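Local coordinates for protein KLLA0E08119p (Kluyveromyces lactis, PDB 3VA7) that probably carboxylates urea to urea-1-carboxylate with ATP, bicarbonate and biotin, this chain holding the biotin carboxylase, carboxyltransferase and biotin carrier parts of a multifunctional enzyme, at residues L530-K538 with V579-R587. Sequence-based numbering, arbitrary orientation.
Sequences LEITLNGPK and VGKVTVGCR
Arg587 meets Thr533, and Leu534 meets Cys586 and Val582, where two corners come together in the carboxyltransferase A-B region and both segments pass from one antiparallel sheet to another. Segment 530-538 leaves the sheet containing strand 587-592 and enters the one containing strand 576-582; segment 579-587 makes the reverse passage. In the first sheet Thr533 and Arg587 form a non-hydrogen-bonded antiparallel pair with side chains on the same face. Arg587 runs alongside Thr533, its CD methylene lying against the Glu531 carboxylate. The bend at chi3 (-87°) then sets the direction of the guanidinium: NH1 lies 3.6 Å from Thr533 CG2, a methyl that sits over one face of the group. The salt bridge from Glu531 OE1 to Arg587 NH1 is long, 3.8 Å. That carboxylate is held more firmly elsewhere, by Tyr589, Arg699 and the backbone N of Met509, while Gly771 O accepts a hydrogen bond from Arg587 NE.

Leu534, with a positive phi of 68°, ties both corners together: its N donates to Cys586 O (2.8 Å) and its O accepts from Val582 N (2.9 Å), the latter donor standing 40° out of the carbonyl plane. Its CD2 lies 4.1 Å from Cys586 SG. Where 530-538 enters the second sheet, Val579 N donates a hydrogen bond to Pro537 O at 3.2 Å. Val579 CG2 reaches Gly536 CA at 4.1 Å and Ile532 CG2 at 4.4 Å.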
ATOM      1  N   LEU A 530      -6.007  16.672  -4.836  1.00 31.35           N
ATOM      2  CA  LEU A 530      -6.903  15.840  -4.012  1.00 32.19           C
ATOM      3  C   LEU A 530      -8.270  15.642  -4.639  1.00 32.80           C
ATOM      4  O   LEU A 530      -8.902  16.582  -5.112  1.00 33.48           O
ATOM      5  CB  LEU A 530      -7.083  16.399  -2.596  1.00 32.30           C
ATOM      6  CG  LEU A 530      -5.826  16.655  -1.726  1.00 33.49           C
ATOM      7  CD1 LEU A 530      -6.203  17.391  -0.438  1.00 30.52           C
ATOM      8  CD2 LEU A 530      -5.034  15.344  -1.455  1.00 30.10           C
ATOM      9  N   GLU A 531      -8.723  14.402  -4.660  1.00 33.40           N
ATOM     10  CA  GLU A 531     -10.088  14.103  -5.000  1.00 33.02           C
ATOM     11  C   GLU A 531     -10.857  14.105  -3.707  1.00 33.94           C
ATOM     12  O   GLU A 531     -10.534  13.315  -2.775  1.00 34.07           O
ATOM     13  CB  GLU A 531     -10.201  12.716  -5.630  1.00 33.00           C
ATOM     14  CG  GLU A 531     -11.619  12.255  -5.814  1.00 30.29           C
ATOM     15  CD  GLU A 531     -11.697  11.104  -6.779  1.00 31.70           C
ATOM     16  OE1 GLU A 531     -11.925   9.957  -6.325  1.00 32.95           O
ATOM     17  OE2 GLU A 531     -11.527  11.327  -8.002  1.00 32.57           O
ATOM     18  N   ILE A 532     -11.852  15.002  -3.653  1.00 33.68           N
ATOM     19  CA  ILE A 532     -12.825  15.037  -2.566  1.00 32.80           C
ATOM     20  C   ILE A 532     -14.097  14.338  -2.979  1.00 32.29           C
ATOM     21  O   ILE A 532     -14.664  14.653  -4.000  1.00 32.40           O
ATOM     22  CB  ILE A 532     -13.134  16.488  -2.146  1.00 33.08           C
ATOM     23  CG1 ILE A 532     -12.036  16.963  -1.203  1.00 35.49           C
ATOM     24  CG2 ILE A 532     -14.476  16.636  -1.396  1.00 28.50           C
ATOM     25  CD1 ILE A 532     -11.188  18.042  -1.726  1.00 38.05           C
ATOM     26  N   THR A 533     -14.568  13.434  -2.144  1.00 31.93           N
ATOM     27  CA  THR A 533     -15.795  12.732  -2.401  1.00 32.34           C
ATOM     28  C   THR A 533     -16.832  13.008  -1.304  1.00 33.67           C
ATOM     29  O   THR A 533     -16.573  12.695  -0.144  1.00 34.68           O
ATOM     30  CB  THR A 533     -15.556  11.183  -2.379  1.00 32.33           C
ATOM     31  OG1 THR A 533     -14.346  10.831  -3.086  1.00 30.49           O
ATOM     32  CG2 THR A 533     -16.820  10.394  -2.871  1.00 28.33           C
ATOM     33  N   LEU A 534     -18.022  13.487  -1.689  1.00 34.78           N
ATOM     34  CA  LEU A 534     -19.186  13.748  -0.787  1.00 35.94           C
ATOM     35  C   LEU A 534     -19.044  14.901   0.246  1.00 36.93           C
ATOM     36  O   LEU A 534     -19.927  15.717   0.326  1.00 37.67           O
ATOM     37  CB  LEU A 534     -19.742  12.492  -0.167  1.00 35.07           C
ATOM     38  CG  LEU A 534     -20.461  11.566  -1.171  1.00 36.67           C
ATOM     39  CD1 LEU A 534     -20.886  10.252  -0.453  1.00 35.16           C
ATOM     40  CD2 LEU A 534     -21.654  12.208  -1.882  1.00 33.81           C
ATOM     41  N   ASN A 535     -17.943  14.989   0.987  1.00 38.25           N
ATOM     42  CA  ASN A 535     -17.593  16.207   1.721  1.00 39.84           C
ATOM     43  C   ASN A 535     -16.101  16.271   1.998  1.00 39.53           C
ATOM     44  O   ASN A 535     -15.457  15.230   2.161  1.00 39.93           O
ATOM     45  CB  ASN A 535     -18.373  16.331   3.044  1.00 41.55           C
ATOM     46  CG  ASN A 535     -18.221  15.122   3.913  1.00 44.51           C
ATOM     47  OD1 ASN A 535     -18.993  14.153   3.798  1.00 49.88           O
ATOM     48  ND2 ASN A 535     -17.240  15.171   4.823  1.00 49.02           N
ATOM     49  N   GLY A 536     -15.555  17.475   2.061  1.00 38.56           N
ATOM     50  CA  GLY A 536     -14.110  17.621   2.016  1.00 39.57           C
ATOM     51  C   GLY A 536     -13.459  17.794   3.358  1.00 40.09           C
ATOM     52  O   GLY A 536     -14.118  17.725   4.368  1.00 40.56           O
ATOM     53  N   PRO A 537     -12.142  18.007   3.368  1.00 41.10           N
ATOM     54  CA  PRO A 537     -11.291  18.143   4.567  1.00 41.45           C
ATOM     55  C   PRO A 537     -11.232  19.575   5.043  1.00 42.19           C
ATOM     56  O   PRO A 537     -11.593  20.460   4.281  1.00 42.89           O
ATOM     57  CB  PRO A 537      -9.911  17.818   4.008  1.00 40.85           C
ATOM     58  CG  PRO A 537      -9.962  18.383   2.606  1.00 39.87           C
ATOM     59  CD  PRO A 537     -11.336  17.993   2.127  1.00 40.59           C
ATOM     60  N   LYS A 538     -10.771  19.834   6.259  1.00 42.95           N
ATOM     61  CA  LYS A 538     -10.310  21.191   6.541  1.00 43.87           C
ATOM     62  C   LYS A 538      -8.812  21.119   6.708  1.00 43.69           C
ATOM     63  O   LYS A 538      -8.315  20.247   7.399  1.00 43.60           O
ATOM     64  CB  LYS A 538     -11.050  21.947   7.695  1.00 44.37           C
ATOM     65  CG  LYS A 538     -11.743  21.130   8.806  1.00 48.81           C
ATOM     66  CD  LYS A 538     -13.169  21.656   9.292  1.00 52.91           C
ATOM     67  CE  LYS A 538     -13.219  23.154   9.756  1.00 56.41           C
ATOM     68  NZ  LYS A 538     -12.127  23.612  10.702  1.00 56.34           N
ATOM     69  N   VAL A 579     -13.388  22.604   2.730  1.00 47.41           N
ATOM     70  CA  VAL A 579     -14.415  22.332   1.744  1.00 46.31           C
ATOM     71  C   VAL A 579     -15.460  21.372   2.257  1.00 46.23           C
ATOM     72  O   VAL A 579     -15.154  20.332   2.776  1.00 46.19           O
ATOM     73  CB  VAL A 579     -13.874  22.074   0.262  1.00 46.66           C
ATOM     74  CG1 VAL A 579     -12.341  22.049   0.160  1.00 43.30           C
ATOM     75  CG2 VAL A 579     -14.568  20.915  -0.410  1.00 46.03           C
ATOM     76  N   GLY A 580     -16.715  21.790   2.139  1.00 46.98           N
ATOM     77  CA  GLY A 580     -17.812  21.189   2.850  1.00 47.02           C
ATOM     78  C   GLY A 580     -18.466  20.108   2.076  1.00 47.49           C
ATOM     79  O   GLY A 580     -17.801  19.277   1.539  1.00 48.82           O
ATOM     80  N   LYS A 581     -19.784  20.133   2.008  1.00 48.06           N
ATOM     81  CA  LYS A 581     -20.553  19.044   1.450  1.00 48.09           C
ATOM     82  C   LYS A 581     -20.721  19.328  -0.026  1.00 47.33           C
ATOM     83  O   LYS A 581     -20.798  20.491  -0.438  1.00 48.18           O
ATOM     84  CB  LYS A 581     -21.896  19.002   2.162  1.00 48.61           C
ATOM     85  CG  LYS A 581     -22.760  17.780   1.913  1.00 53.33           C
ATOM     86  CD  LYS A 581     -23.999  17.818   2.868  1.00 59.37           C
ATOM     87  CE  LYS A 581     -24.955  16.596   2.658  1.00 62.66           C
ATOM     88  NZ  LYS A 581     -25.980  16.858   1.566  1.00 61.90           N
ATOM     89  N   VAL A 582     -20.727  18.279  -0.834  1.00 45.96           N
ATOM     90  CA  VAL A 582     -20.982  18.420  -2.246  1.00 44.61           C
ATOM     91  C   VAL A 582     -22.513  18.387  -2.493  1.00 44.33           C
ATOM     92  O   VAL A 582     -23.162  17.357  -2.306  1.00 43.74           O
ATOM     93  CB  VAL A 582     -20.216  17.357  -3.100  1.00 44.90           C
ATOM     94  CG1 VAL A 582     -20.340  17.651  -4.608  1.00 43.08           C
ATOM     95  CG2 VAL A 582     -18.730  17.267  -2.699  1.00 43.68           C
ATOM     96  N   THR A 583     -23.071  19.523  -2.922  1.00 43.22           N
ATOM     97  CA  THR A 583     -24.516  19.690  -3.127  1.00 42.63           C
ATOM     98  C   THR A 583     -24.931  19.134  -4.480  1.00 42.23           C
ATOM     99  O   THR A 583     -25.997  18.569  -4.640  1.00 42.05           O
ATOM    100  CB  THR A 583     -24.821  21.202  -3.002  1.00 42.60           C
ATOM    101  OG1 THR A 583     -24.669  21.531  -1.639  1.00 43.14           O
ATOM    102  CG2 THR A 583     -26.235  21.639  -3.458  1.00 44.58           C
ATOM    103  N   VAL A 584     -24.088  19.313  -5.484  1.00 41.98           N
ATOM    104  CA  VAL A 584     -24.492  18.914  -6.812  1.00 41.70           C
ATOM    105  C   VAL A 584     -23.344  18.098  -7.299  1.00 40.79           C
ATOM    106  O   VAL A 584     -22.226  18.575  -7.281  1.00 41.09           O
ATOM    107  CB  VAL A 584     -24.743  20.146  -7.778  1.00 42.94           C
ATOM    108  CG1 VAL A 584     -25.569  19.700  -8.995  1.00 41.95           C
ATOM    109  CG2 VAL A 584     -25.417  21.338  -7.043  1.00 40.18           C
ATOM    110  N   GLY A 585     -23.619  16.870  -7.718  1.00 40.41           N
ATOM    111  CA  GLY A 585     -22.561  15.918  -8.077  1.00 40.47           C
ATOM    112  C   GLY A 585     -22.028  15.190  -6.854  1.00 40.40           C
ATOM    113  O   GLY A 585     -22.545  15.391  -5.740  1.00 41.73           O
ATOM    114  N   CYS A 586     -20.976  14.391  -7.050  1.00 39.17           N
ATOM    115  CA  CYS A 586     -20.362  13.581  -5.994  1.00 37.46           C
ATOM    116  C   CYS A 586     -19.003  14.078  -5.545  1.00 36.62           C
ATOM    117  O   CYS A 586     -18.645  13.897  -4.378  1.00 36.90           O
ATOM    118  CB  CYS A 586     -20.192  12.142  -6.510  1.00 38.93           C
ATOM    119  SG  CYS A 586     -19.779  10.832  -5.289  1.00 36.06           S
ATOM    120  N   ARG A 587     -18.240  14.693  -6.447  1.00 33.74           N
ATOM    121  CA  ARG A 587     -16.808  14.812  -6.222  1.00 32.70           C
ATOM    122  C   ARG A 587     -16.334  16.180  -6.643  1.00 32.89           C
ATOM    123  O   ARG A 587     -16.915  16.738  -7.598  1.00 33.87           O
ATOM    124  CB  ARG A 587     -16.025  13.727  -7.030  1.00 31.40           C
ATOM    125  CG  ARG A 587     -15.576  12.565  -6.202  1.00 31.80           C
ATOM    126  CD  ARG A 587     -14.979  11.382  -6.905  1.00 29.30           C
ATOM    127  NE  ARG A 587     -16.045  10.504  -7.289  1.00 31.31           N
ATOM    128  CZ  ARG A 587     -16.283   9.303  -6.795  1.00 31.87           C
ATOM    129  NH1 ARG A 587     -15.517   8.770  -5.867  1.00 32.07           N
ATOM    130  NH2 ARG A 587     -17.330   8.638  -7.255  1.00 35.22           N
TER